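Flavodoxin, WrbA-like protein (Agrobacterium tumefaciens, PDB 3D7N) probably binds FMN and transfers electrons, as in the WrbA-like NAD(P)H:quinone oxidoreductases of the flavodoxin family. Local coordinates at residues Val11-Gly16 with Leu35-Ala40; Leu124-Gly129 with Ala178-Val183; Gly67-Gln72 with Leu108-Tyr113. All blocks are in the same frame, centred on the assembly; numbering follows the deposited sequence.

Overall arrangement
All three contacts bear on one central sheet flanked by helices. Interaction 1 pairs strand 9-13 with strand 34-37, its neighbour in the sheet. Interaction 2 sets helix 167-186 against strand 124-126, on the opposite side of the chain's centre, its own centre about 20 Å from that of interaction 1. Interaction 3 joins the turn after strand 57-65 to helix 104-120, which leads into strand 124-126. Interactions 1 and 3 touch, with centres about 14 Å apart: Q72 NE2 lies 2.9 Å from A40 O, a probable hydrogen bond. Interactions 2 and 3 do not touch, but both reach the second subunit. In flavodoxin-like proteins FMN binds at the carboxyl ends of the parallel strands, probably near the loops of interactions 1 and 3.

Interaction 1: Val11-Gly16 with Leu35-Ala40; sequences VVYHSG and LHAIDA
V11, V12 and Y13 run alongside L35, H36 and A37 as neighbouring parallel strands, their short axes 4.8 Å apart and inclined by 18°. Three backbone hydrogen bonds join them: H36 N gives to V11 O at 2.7 Å, Y13 N to H36 O, and I38 N to Y13 O at 2.8 Å. CA-H...O contacts fill in between these bonds, the shortest from V12 CA to H36 O at 3.2 Å.

On the face that carries V11, Y13, L35 and A37, the Y13 ring makes the aromatic contact. Y13 CG sits between its own backbone N and carbonyl carbon (chi1 70°), which swings the phenol across to the neighbouring strand. A37 CA lies over one face of the ring, 4.2 Å from its centroid, as a CH-pi contact, while A37 CB meets CZ and OH. Past these paired residues, the H14 imidazole turns its edge to I38 O, which is 3.6 Å from H14 CD2; its ND1 has a weak hydrogen bond to S70 OG.

Apolar contacts complete the join. L35 CD2 packs on V11 CG1 at 3.8 Å, with the two side chains pointing the same way, and also reaches Y13 CE2. On the side of V12, I38 CG1 meets V12 CG2 at 4.2 Å, and F76 of helix 71-79 touches both, whereas A24 of helix 19-31 touches Y13 and L35. Strand 9-13, helix 19-31 and strand 34-37 form a beta-alpha-beta unit, the opening unit of a flavodoxin-like fold; the loop after its first strand is where flavodoxins typically hold the FMN phosphate.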
ATOM      1  N   VAL A  11       2.519 -20.755  14.121  1.00 52.47           N
ATOM      2  CA  VAL A  11       3.004 -19.380  14.143  1.00 51.70           C
ATOM      3  C   VAL A  11       4.484 -19.423  13.708  1.00 52.64           C
ATOM      4  O   VAL A  11       5.333 -20.094  14.379  1.00 52.20           O
ATOM      5  CB  VAL A  11       2.836 -18.738  15.523  1.00 51.52           C
ATOM      6  CG1 VAL A  11       3.574 -17.418  15.577  1.00 50.01           C
ATOM      7  CG2 VAL A  11       1.355 -18.587  15.859  1.00 49.24           C
ATOM      8  N   VAL A  12       4.777 -18.769  12.567  1.00 52.17           N
ATOM      9  CA  VAL A  12       6.142 -18.686  12.007  1.00 52.09           C
ATOM     10  C   VAL A  12       6.527 -17.209  12.058  1.00 52.97           C
ATOM     11  O   VAL A  12       5.793 -16.344  11.550  1.00 52.48           O
ATOM     12  CB  VAL A  12       6.234 -19.269  10.548  1.00 51.96           C
ATOM     13  CG1 VAL A  12       5.327 -18.480   9.556  1.00 50.86           C
ATOM     14  CG2 VAL A  12       7.686 -19.325  10.069  1.00 51.44           C
ATOM     15  N   TYR A  13       7.622 -16.894  12.741  1.00 53.35           N
ATOM     16  CA  TYR A  13       7.898 -15.494  13.072  1.00 54.02           C
ATOM     17  C   TYR A  13       9.383 -15.196  13.134  1.00 54.50           C
ATOM     18  O   TYR A  13      10.213 -16.069  13.430  1.00 52.89           O
ATOM     19  CB  TYR A  13       7.282 -15.151  14.458  1.00 54.83           C
ATOM     20  CG  TYR A  13       8.012 -15.834  15.603  1.00 54.61           C
ATOM     21  CD1 TYR A  13       8.983 -15.159  16.344  1.00 54.83           C
ATOM     22  CD2 TYR A  13       7.787 -17.180  15.895  1.00 55.80           C
ATOM     23  CE1 TYR A  13       9.723 -15.818  17.362  1.00 55.17           C
ATOM     24  CE2 TYR A  13       8.508 -17.841  16.938  1.00 54.79           C
ATOM     25  CZ  TYR A  13       9.466 -17.144  17.655  1.00 54.64           C
ATOM     26  OH  TYR A  13      10.182 -17.778  18.655  1.00 56.66           O
ATOM     27  N   HIS A  14       9.700 -13.931  12.927  1.00 55.40           N
ATOM     28  CA  HIS A  14      11.034 -13.424  13.228  1.00 57.16           C
ATOM     29  C   HIS A  14      10.933 -12.405  14.373  1.00 57.85           C
ATOM     30  O   HIS A  14      10.005 -11.603  14.389  1.00 56.70           O
ATOM     31  CB  HIS A  14      11.691 -12.802  11.963  1.00 55.43           C
ATOM     32  CG  HIS A  14      12.980 -12.119  12.256  1.00 54.16           C
ATOM     33  ND1 HIS A  14      13.101 -10.747  12.280  1.00 54.70           N
ATOM     34  CD2 HIS A  14      14.186 -12.610  12.638  1.00 53.92           C
ATOM     35  CE1 HIS A  14      14.338 -10.421  12.627  1.00 53.91           C
ATOM     36  NE2 HIS A  14      15.013 -11.534  12.858  1.00 53.56           N
ATOM     37  N   SER A  15      11.850 -12.485  15.344  1.00 59.99           N
ATOM     38  CA  SER A  15      12.060 -11.390  16.291  1.00 62.29           C
ATOM     39  C   SER A  15      13.469 -10.862  16.285  1.00 65.55           C
ATOM     40  O   SER A  15      14.437 -11.563  16.607  1.00 65.09           O
ATOM     41  CB  SER A  15      11.694 -11.764  17.716  1.00 62.48           C
ATOM     42  OG  SER A  15      11.983 -13.106  17.903  1.00 63.88           O
ATOM     43  N   GLY A  16      13.559  -9.592  15.906  1.00 69.45           N
ATOM     44  CA  GLY A  16      14.723  -8.793  16.213  1.00 73.22           C
ATOM     45  C   GLY A  16      14.371  -8.065  17.498  1.00 74.89           C
ATOM     46  O   GLY A  16      13.429  -7.237  17.511  1.00 76.83           O
ATOM     47  N   LEU A  35       5.092 -23.005  17.532  1.00 49.82           N
ATOM     48  CA  LEU A  35       5.884 -21.839  17.251  1.00 50.47           C
ATOM     49  C   LEU A  35       7.106 -22.265  16.459  1.00 50.95           C
ATOM     50  O   LEU A  35       7.755 -23.285  16.791  1.00 49.96           O
ATOM     51  CB  LEU A  35       6.351 -21.183  18.536  1.00 50.75           C
ATOM     52  CG  LEU A  35       5.413 -20.222  19.256  1.00 51.42           C
ATOM     53  CD1 LEU A  35       5.936 -20.016  20.674  1.00 51.48           C
ATOM     54  CD2 LEU A  35       5.353 -18.959  18.504  1.00 51.87           C
ATOM     55  N   HIS A  36       7.422 -21.491  15.419  1.00 50.76           N
ATOM     56  CA  HIS A  36       8.617 -21.729  14.632  1.00 51.24           C
ATOM     57  C   HIS A  36       9.303 -20.421  14.312  1.00 51.42           C
ATOM     58  O   HIS A  36       8.681 -19.513  13.801  1.00 51.77           O
ATOM     59  CB  HIS A  36       8.260 -22.508  13.367  1.00 51.53           C
ATOM     60  CG  HIS A  36       8.031 -23.965  13.620  1.00 51.50           C
ATOM     61  ND1 HIS A  36       9.064 -24.866  13.751  1.00 51.41           N
ATOM     62  CD2 HIS A  36       6.890 -24.668  13.797  1.00 52.41           C
ATOM     63  CE1 HIS A  36       8.570 -26.069  13.987  1.00 53.83           C
ATOM     64  NE2 HIS A  36       7.251 -25.976  14.021  1.00 54.62           N
ATOM     65  N   ALA A  37      10.592 -20.342  14.620  1.00 51.48           N
ATOM     66  CA  ALA A  37      11.312 -19.080  14.614  1.00 51.52           C
ATOM     67  C   ALA A  37      12.193 -19.030  13.399  1.00 51.58           C
ATOM     68  O   ALA A  37      12.978 -19.939  13.210  1.00 52.54           O
ATOM     69  CB  ALA A  37      12.162 -18.952  15.875  1.00 50.50           C
ATOM     70  N   ILE A  38      12.052 -17.990  12.574  1.00 51.79           N
ATOM     71  CA  ILE A  38      13.046 -17.659  11.533  1.00 51.52           C
ATOM     72  C   ILE A  38      14.235 -17.098  12.286  1.00 51.92           C
ATOM     73  O   ILE A  38      14.065 -16.195  13.104  1.00 53.03           O
ATOM     74  CB  ILE A  38      12.523 -16.575  10.582  1.00 51.74           C
ATOM     75  CG1 ILE A  38      11.253 -17.057   9.867  1.00 52.34           C
ATOM     76  CG2 ILE A  38      13.605 -16.086   9.613  1.00 50.46           C
ATOM     77  CD1 ILE A  38      10.239 -15.928   9.486  1.00 50.65           C
ATOM     78  N   ASP A  39      15.431 -17.647  12.065  1.00 51.68           N
ATOM     79  CA  ASP A  39      16.595 -17.207  12.837  1.00 51.10           C
ATOM     80  C   ASP A  39      17.138 -15.850  12.374  1.00 50.84           C
ATOM     81  O   ASP A  39      16.607 -15.238  11.440  1.00 51.11           O
ATOM     82  CB  ASP A  39      17.665 -18.309  12.901  1.00 50.77           C
ATOM     83  CG  ASP A  39      18.306 -18.606  11.558  1.00 51.25           C
ATOM     84  OD1 ASP A  39      18.286 -17.717  10.668  1.00 48.16           O
ATOM     85  OD2 ASP A  39      18.860 -19.730  11.411  1.00 49.88           O
ATOM     86  N   ALA A  40      18.180 -15.375  13.048  1.00 50.70           N
ATOM     87  CA  ALA A  40      18.737 -14.042  12.810  1.00 50.83           C
ATOM     88  C   ALA A  40      19.263 -13.856  11.405  1.00 50.99           C
ATOM     89  O   ALA A  40      19.501 -12.717  10.979  1.00 50.62           O
ATOM     90  CB  ALA A  40      19.854 -13.737  13.804  1.00 51.06           C
TER

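Interaction 2: Leu124-Gly129 with Ala178-Val183; sequences LWVSLG and ARVANV
The guanidinium of R179 carries G129 CA over one face, 3.3 Å above the plane and offset toward the rim, and receives S127 O at its edge. The edge contact is a hydrogen bond from R179 NE to S127 O, 2.6 Å long with an N-H...O angle of 158°. The oxygen lies close to the guanidinium plane, although NE is tilted 22° from the plane of the carbonyl. An extended chain from CG to NE, with CG anti to the backbone N (chi1 176°), carries the group from the helix to the loop after strand 124-126.

Next to this polar end, V126 points at the helix. Its CG1 lies 3.9 Å from R179 NE and 4.1 Å from V180 CG2, the valine and arginine side chains sliding past each other in opposite directions. CG2 of V126 meets V183 tip to tip, 4.1 Å from V183 CB. V93 of strand 93-100 touches all three valines, so the helix lies against two adjacent strands of the sheet.

The second subunit completes the polar layer. R179 NH2 forms a salt bridge with D91 of that subunit and NH1 a hydrogen bond with its G122 O, while S127 OG is hydrogen-bonded to its G123 O. L124, W125 and V126 pair in an antiparallel ladder with a strand of the second subunit, extending the sheet across the interface. One cation thus binds its own chain through NE and a neighbour through both terminal nitrogens; these three directions should fix the guanidinium's rotation, and the carboxylate of D91 probably stabilises its positive charge.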
ATOM      1  N   LEU A 124      -6.660 -17.848   2.568  1.00 51.30           N
ATOM      2  CA  LEU A 124      -7.737 -16.991   3.018  1.00 52.42           C
ATOM      3  C   LEU A 124      -7.249 -16.149   4.153  1.00 51.29           C
ATOM      4  O   LEU A 124      -6.645 -16.680   5.052  1.00 52.55           O
ATOM      5  CB  LEU A 124      -8.904 -17.774   3.586  1.00 52.71           C
ATOM      6  CG  LEU A 124      -9.597 -18.777   2.735  1.00 56.53           C
ATOM      7  CD1 LEU A 124     -10.899 -18.927   3.546  1.00 62.58           C
ATOM      8  CD2 LEU A 124      -9.811 -18.418   1.207  1.00 59.43           C
ATOM      9  N   TRP A 125      -7.583 -14.872   4.162  1.00 49.88           N
ATOM     10  CA  TRP A 125      -7.036 -13.989   5.158  1.00 49.49           C
ATOM     11  C   TRP A 125      -8.034 -13.690   6.239  1.00 49.23           C
ATOM     12  O   TRP A 125      -9.179 -13.326   5.978  1.00 50.28           O
ATOM     13  CB  TRP A 125      -6.530 -12.686   4.530  1.00 48.95           C
ATOM     14  CG  TRP A 125      -5.881 -11.817   5.575  1.00 48.80           C
ATOM     15  CD1 TRP A 125      -6.490 -10.857   6.335  1.00 48.83           C
ATOM     16  CD2 TRP A 125      -4.542 -11.896   6.034  1.00 48.04           C
ATOM     17  NE1 TRP A 125      -5.624 -10.346   7.235  1.00 48.13           N
ATOM     18  CE2 TRP A 125      -4.407 -10.955   7.075  1.00 49.29           C
ATOM     19  CE3 TRP A 125      -3.441 -12.676   5.678  1.00 48.55           C
ATOM     20  CZ2 TRP A 125      -3.194 -10.738   7.724  1.00 49.53           C
ATOM     21  CZ3 TRP A 125      -2.266 -12.530   6.366  1.00 47.30           C
ATOM     22  CH2 TRP A 125      -2.140 -11.570   7.376  1.00 49.19           C
ATOM     23  N   VAL A 126      -7.595 -13.866   7.469  1.00 49.97           N
ATOM     24  CA  VAL A 126      -8.411 -13.636   8.665  1.00 49.28           C
ATOM     25  C   VAL A 126      -8.049 -12.274   9.247  1.00 49.59           C
ATOM     26  O   VAL A 126      -6.932 -12.052   9.665  1.00 50.16           O
ATOM     27  CB  VAL A 126      -8.147 -14.710   9.747  1.00 49.98           C
ATOM     28  CG1 VAL A 126      -9.004 -14.435  10.987  1.00 48.14           C
ATOM     29  CG2 VAL A 126      -8.398 -16.146   9.208  1.00 45.65           C
ATOM     30  N   SER A 127      -9.020 -11.369   9.279  1.00 49.80           N
ATOM     31  CA  SER A 127      -8.861 -10.039   9.802  1.00 49.95           C
ATOM     32  C   SER A 127      -9.054 -10.045  11.333  1.00 50.59           C
ATOM     33  O   SER A 127      -9.540 -11.029  11.911  1.00 49.40           O
ATOM     34  CB  SER A 127      -9.889  -9.147   9.129  1.00 49.56           C
ATOM     35  OG  SER A 127     -11.190  -9.429   9.644  1.00 49.32           O
ATOM     36  N   LEU A 128      -8.666  -8.953  11.998  1.00 52.32           N
ATOM     37  CA  LEU A 128      -8.826  -8.853  13.464  1.00 53.10           C
ATOM     38  C   LEU A 128     -10.320  -8.832  13.774  1.00 54.14           C
ATOM     39  O   LEU A 128     -11.103  -8.127  13.134  1.00 54.80           O
ATOM     40  CB  LEU A 128      -8.102  -7.620  13.993  1.00 52.52           C
ATOM     41  CG  LEU A 128      -7.804  -7.483  15.499  1.00 53.65           C
ATOM     42  CD1 LEU A 128      -6.967  -8.561  15.996  1.00 52.98           C
ATOM     43  CD2 LEU A 128      -7.124  -6.168  15.805  1.00 54.57           C
ATOM     44  N   GLY A 129     -10.758  -9.630  14.716  1.00 55.15           N
ATOM     45  CA  GLY A 129     -12.221  -9.676  14.991  1.00 56.75           C
ATOM     46  C   GLY A 129     -12.784  -8.787  16.109  1.00 57.68           C
ATOM     47  O   GLY A 129     -12.704  -7.553  16.009  1.00 60.39           O
ATOM     48  N   ALA A 178      -6.829 -17.178  18.661  1.00 50.46           N
ATOM     49  CA  ALA A 178      -8.038 -18.005  18.844  1.00 51.11           C
ATOM     50  C   ALA A 178      -8.994 -17.821  17.644  1.00 51.44           C
ATOM     51  O   ALA A 178      -9.638 -18.762  17.196  1.00 50.70           O
ATOM     52  CB  ALA A 178      -8.732 -17.684  20.203  1.00 49.36           C
ATOM     53  N   ARG A 179      -9.041 -16.615  17.082  1.00 52.34           N
ATOM     54  CA  ARG A 179      -9.960 -16.341  15.982  1.00 52.64           C
ATOM     55  C   ARG A 179      -9.483 -17.010  14.686  1.00 53.29           C
ATOM     56  O   ARG A 179     -10.290 -17.477  13.866  1.00 54.40           O
ATOM     57  CB  ARG A 179     -10.105 -14.836  15.813  1.00 52.70           C
ATOM     58  CG  ARG A 179     -10.958 -14.407  14.644  1.00 53.02           C
ATOM     59  CD  ARG A 179     -10.946 -12.920  14.542  1.00 53.09           C
ATOM     60  NE  ARG A 179     -11.379 -12.384  13.250  1.00 54.22           N
ATOM     61  CZ  ARG A 179     -12.647 -12.269  12.851  1.00 54.77           C
ATOM     62  NH1 ARG A 179     -12.935 -11.683  11.696  1.00 55.07           N
ATOM     63  NH2 ARG A 179     -13.633 -12.719  13.591  1.00 52.39           N
ATOM     64  N   VAL A 180      -8.169 -17.090  14.507  1.00 53.49           N
ATOM     65  CA  VAL A 180      -7.611 -17.767  13.329  1.00 52.75           C
ATOM     66  C   VAL A 180      -7.834 -19.269  13.449  1.00 52.74           C
ATOM     67  O   VAL A 180      -8.260 -19.898  12.487  1.00 51.95           O
ATOM     68  CB  VAL A 180      -6.068 -17.507  13.125  1.00 52.85           C
ATOM     69  CG1 VAL A 180      -5.541 -18.359  11.929  1.00 49.47           C
ATOM     70  CG2 VAL A 180      -5.764 -16.002  12.938  1.00 52.85           C
ATOM     71  N   ALA A 181      -7.559 -19.833  14.608  1.00 52.37           N
ATOM     72  CA  ALA A 181      -7.737 -21.250  14.789  1.00 52.96           C
ATOM     73  C   ALA A 181      -9.175 -21.568  14.533  1.00 53.41           C
ATOM     74  O   ALA A 181      -9.494 -22.557  13.951  1.00 54.17           O
ATOM     75  CB  ALA A 181      -7.336 -21.666  16.154  1.00 51.36           C
ATOM     76  N   ASN A 182     -10.051 -20.695  14.950  1.00 20.00           N
ATOM     77  CA  ASN A 182     -11.440 -20.952  14.763  1.00 20.00           C
ATOM     78  C   ASN A 182     -11.828 -21.046  13.321  1.00 20.00           C
ATOM     79  O   ASN A 182     -12.583 -21.901  12.948  1.00 54.28           O
ATOM     80  CB  ASN A 182     -12.272 -19.899  15.441  1.00 20.00           C
ATOM     81  CG  ASN A 182     -13.661 -20.382  15.741  1.00 20.00           C
ATOM     82  OD1 ASN A 182     -14.635 -19.825  15.260  1.00 20.00           O
ATOM     83  ND2 ASN A 182     -13.761 -21.430  16.546  1.00 20.00           N
ATOM     84  N   VAL A 183     -11.312 -20.152  12.498  1.00 20.00           N
ATOM     85  CA  VAL A 183     -11.617 -20.198  11.095  1.00 20.00           C
ATOM     86  C   VAL A 183     -10.991 -21.413  10.480  1.00 20.00           C
ATOM     87  O   VAL A 183     -11.554 -22.013   9.619  1.00 57.42           O
ATOM     88  CB  VAL A 183     -11.109 -18.975  10.381  1.00 20.00           C
ATOM     89  CG1 VAL A 183     -11.360 -19.088   8.933  1.00 20.00           C
ATOM     90  CG2 VAL A 183     -11.772 -17.786  10.902  1.00 20.00           C
TER

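Interaction 3: Gly67-Gln72 with Leu108-Tyr113; sequences GGPSWQ and LNTLQY
N109 reaches from helix 104-120 to the turn and gives a hydrogen bond from ND2 to G67 O, 2.8 Å long with an N-H...O angle of 148°. The donor lies in the plane of the G67 carbonyl, but that oxygen is 22° out of the amide plane of N109. With CG anti to the backbone N (chi1 -169°), the amide extends from the helix toward this carbonyl.

One residue along, T110 presses on the backbone of G68 and P69: T110 OG1 is 3.3 Å from G68 C, and T110 CG2 is 4.0 Å from P69 CA. The CA atoms of G68 and T110 are 4.8 Å apart, the nearest pair of the two segments. A turn further on, P69 CG packs on Y113 CD1 at 3.9 Å, the pyrrolidine and phenol side chains crossing at about a right angle.

Outward from these contacts, T110 OG1 is hydrogen-bonded to T64 OG1, tying the helix to the end of strand 57-65. S70 is the N-cap of helix 71-79, its OG bonded to F73 N. The third subunit adds two hydrogen bonds: its M66 O with Y113 OH and its K74 NZ with P69 O. N109 also packs on L116 of that chain.

The turn is therefore gripped in polar fashion at G67 and by apolar contact at P69. Y113 serves both bodies, its CD1 against P69 CG and its hydroxyl bonded across the subunit boundary, so one tyrosine side chain touches the turn through its ring and another subunit through its hydroxyl.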
ATOM      1  N   GLY A  67      10.072   0.628   7.863  1.00 47.99           N
ATOM      2  CA  GLY A  67       8.889   0.728   7.057  1.00 48.55           C
ATOM      3  C   GLY A  67       8.313  -0.517   6.446  1.00 48.79           C
ATOM      4  O   GLY A  67       7.407  -0.425   5.689  1.00 48.14           O
ATOM      5  N   GLY A  68       8.830  -1.668   6.803  1.00 48.65           N
ATOM      6  CA  GLY A  68       8.414  -2.926   6.210  1.00 48.81           C
ATOM      7  C   GLY A  68       8.822  -4.107   7.065  1.00 49.66           C
ATOM      8  O   GLY A  68       9.366  -3.913   8.115  1.00 50.79           O
ATOM      9  N   PRO A  69       8.509  -5.342   6.634  1.00 50.49           N
ATOM     10  CA  PRO A  69       8.942  -6.498   7.392  1.00 50.40           C
ATOM     11  C   PRO A  69      10.468  -6.585   7.453  1.00 50.46           C
ATOM     12  O   PRO A  69      11.143  -6.177   6.501  1.00 51.30           O
ATOM     13  CB  PRO A  69       8.383  -7.672   6.605  1.00 49.61           C
ATOM     14  CG  PRO A  69       8.229  -7.223   5.249  1.00 51.86           C
ATOM     15  CD  PRO A  69       7.854  -5.738   5.360  1.00 51.18           C
ATOM     16  N   SER A  70      11.005  -7.099   8.551  1.00 50.53           N
ATOM     17  CA  SER A  70      12.445  -7.294   8.641  1.00 50.15           C
ATOM     18  C   SER A  70      12.969  -8.051   7.437  1.00 50.43           C
ATOM     19  O   SER A  70      12.258  -8.893   6.845  1.00 50.23           O
ATOM     20  CB  SER A  70      12.773  -8.071   9.890  1.00 50.49           C
ATOM     21  OG  SER A  70      12.089  -9.306   9.922  1.00 51.77           O
ATOM     22  N   TRP A  71      14.219  -7.770   7.070  1.00 50.44           N
ATOM     23  CA  TRP A  71      14.836  -8.508   6.005  1.00 50.46           C
ATOM     24  C   TRP A  71      14.820 -10.015   6.248  1.00 51.26           C
ATOM     25  O   TRP A  71      14.685 -10.779   5.311  1.00 52.53           O
ATOM     26  CB  TRP A  71      16.243  -8.023   5.717  1.00 50.28           C
ATOM     27  CG  TRP A  71      17.326  -8.390   6.703  1.00 49.39           C
ATOM     28  CD1 TRP A  71      17.838  -7.592   7.685  1.00 47.88           C
ATOM     29  CD2 TRP A  71      18.064  -9.613   6.749  1.00 49.12           C
ATOM     30  NE1 TRP A  71      18.834  -8.246   8.343  1.00 48.36           N
ATOM     31  CE2 TRP A  71      18.994  -9.493   7.799  1.00 49.09           C
ATOM     32  CE3 TRP A  71      18.024 -10.813   6.007  1.00 49.06           C
ATOM     33  CZ2 TRP A  71      19.895 -10.527   8.131  1.00 48.93           C
ATOM     34  CZ3 TRP A  71      18.894 -11.835   6.352  1.00 48.86           C
ATOM     35  CH2 TRP A  71      19.832 -11.679   7.390  1.00 48.04           C
ATOM     36  N   GLN A  72      14.939 -10.427   7.502  1.00 51.40           N
ATOM     37  CA  GLN A  72      14.913 -11.824   7.854  1.00 51.32           C
ATOM     38  C   GLN A  72      13.559 -12.431   7.526  1.00 51.28           C
ATOM     39  O   GLN A  72      13.496 -13.499   6.971  1.00 49.95           O
ATOM     40  CB  GLN A  72      15.230 -12.016   9.347  1.00 51.58           C
ATOM     41  CG  GLN A  72      16.692 -11.778   9.740  1.00 50.25           C
ATOM     42  CD  GLN A  72      16.932 -10.367  10.292  1.00 48.59           C
ATOM     43  OE1 GLN A  72      16.187  -9.425  10.013  1.00 49.56           O
ATOM     44  NE2 GLN A  72      17.994 -10.223  11.045  1.00 45.29           N
ATOM     45  N   LEU A 108       1.070  -0.812   9.159  1.00 56.91           N
ATOM     46  CA  LEU A 108       0.038  -1.209   8.211  1.00 56.03           C
ATOM     47  C   LEU A 108       0.710  -1.719   6.940  1.00 54.82           C
ATOM     48  O   LEU A 108       0.257  -2.680   6.362  1.00 55.56           O
ATOM     49  CB  LEU A 108      -0.928  -0.063   7.871  1.00 55.42           C
ATOM     50  CG  LEU A 108      -2.069  -0.489   6.918  1.00 55.96           C
ATOM     51  CD1 LEU A 108      -2.881  -1.643   7.568  1.00 48.71           C
ATOM     52  CD2 LEU A 108      -2.979   0.699   6.519  1.00 54.63           C
ATOM     53  N   ASN A 109       1.798  -1.088   6.525  1.00 52.60           N
ATOM     54  CA  ASN A 109       2.528  -1.574   5.381  1.00 52.27           C
ATOM     55  C   ASN A 109       3.020  -3.045   5.529  1.00 51.30           C
ATOM     56  O   ASN A 109       2.953  -3.818   4.599  1.00 51.74           O
ATOM     57  CB  ASN A 109       3.707  -0.657   5.068  1.00 52.23           C
ATOM     58  CG  ASN A 109       4.338  -0.990   3.714  1.00 56.36           C
ATOM     59  OD1 ASN A 109       3.638  -0.976   2.706  1.00 63.22           O
ATOM     60  ND2 ASN A 109       5.645  -1.349   3.692  1.00 55.70           N
ATOM     61  N   THR A 110       3.548  -3.371   6.683  1.00 50.29           N
ATOM     62  CA  THR A 110       4.006  -4.709   7.032  1.00 51.06           C
ATOM     63  C   THR A 110       2.814  -5.662   6.987  1.00 50.48           C
ATOM     64  O   THR A 110       2.874  -6.619   6.302  1.00 49.73           O
ATOM     65  CB  THR A 110       4.686  -4.727   8.396  1.00 49.94           C
ATOM     66  OG1 THR A 110       5.822  -3.879   8.300  1.00 51.38           O
ATOM     67  CG2 THR A 110       5.166  -6.144   8.807  1.00 50.15           C
ATOM     68  N   LEU A 111       1.685  -5.272   7.555  1.00 50.67           N
ATOM     69  CA  LEU A 111       0.516  -6.134   7.562  1.00 50.51           C
ATOM     70  C   LEU A 111      -0.002  -6.390   6.150  1.00 50.49           C
ATOM     71  O   LEU A 111      -0.373  -7.543   5.834  1.00 51.09           O
ATOM     72  CB  LEU A 111      -0.579  -5.581   8.479  1.00 50.09           C
ATOM     73  CG  LEU A 111      -0.192  -5.578   9.968  1.00 51.45           C
ATOM     74  CD1 LEU A 111      -1.304  -4.974  10.834  1.00 49.45           C
ATOM     75  CD2 LEU A 111       0.228  -7.021  10.346  1.00 47.78           C
ATOM     76  N   GLN A 112      -0.059  -5.335   5.343  1.00 50.39           N
ATOM     77  CA  GLN A 112      -0.440  -5.421   3.951  1.00 50.43           C
ATOM     78  C   GLN A 112       0.454  -6.295   3.135  1.00 51.22           C
ATOM     79  O   GLN A 112      -0.064  -6.991   2.270  1.00 52.46           O
ATOM     80  CB  GLN A 112      -0.547  -4.051   3.325  1.00 51.28           C
ATOM     81  CG  GLN A 112      -1.718  -3.310   3.864  1.00 51.98           C
ATOM     82  CD  GLN A 112      -2.254  -2.256   2.953  1.00 58.35           C
ATOM     83  OE1 GLN A 112      -1.674  -1.192   2.833  1.00 57.80           O
ATOM     84  NE2 GLN A 112      -3.415  -2.550   2.307  1.00 63.62           N
ATOM     85  N   TYR A 113       1.767  -6.344   3.430  1.00 51.29           N
ATOM     86  CA  TYR A 113       2.648  -7.315   2.788  1.00 49.85           C
ATOM     87  C   TYR A 113       2.260  -8.771   3.147  1.00 49.79           C
ATOM     88  O   TYR A 113       2.322  -9.695   2.354  1.00 47.89           O
ATOM     89  CB  TYR A 113       4.142  -7.094   3.111  1.00 50.71           C
ATOM     90  CG  TYR A 113       4.970  -8.219   2.507  1.00 50.29           C
ATOM     91  CD1 TYR A 113       5.497  -9.228   3.278  1.00 52.83           C
ATOM     92  CD2 TYR A 113       5.106  -8.311   1.141  1.00 49.89           C
ATOM     93  CE1 TYR A 113       6.235 -10.304   2.680  1.00 52.99           C
ATOM     94  CE2 TYR A 113       5.794  -9.362   0.542  1.00 51.90           C
ATOM     95  CZ  TYR A 113       6.325 -10.358   1.309  1.00 51.84           C
ATOM     96  OH  TYR A 113       6.954 -11.367   0.671  1.00 52.31           O
TER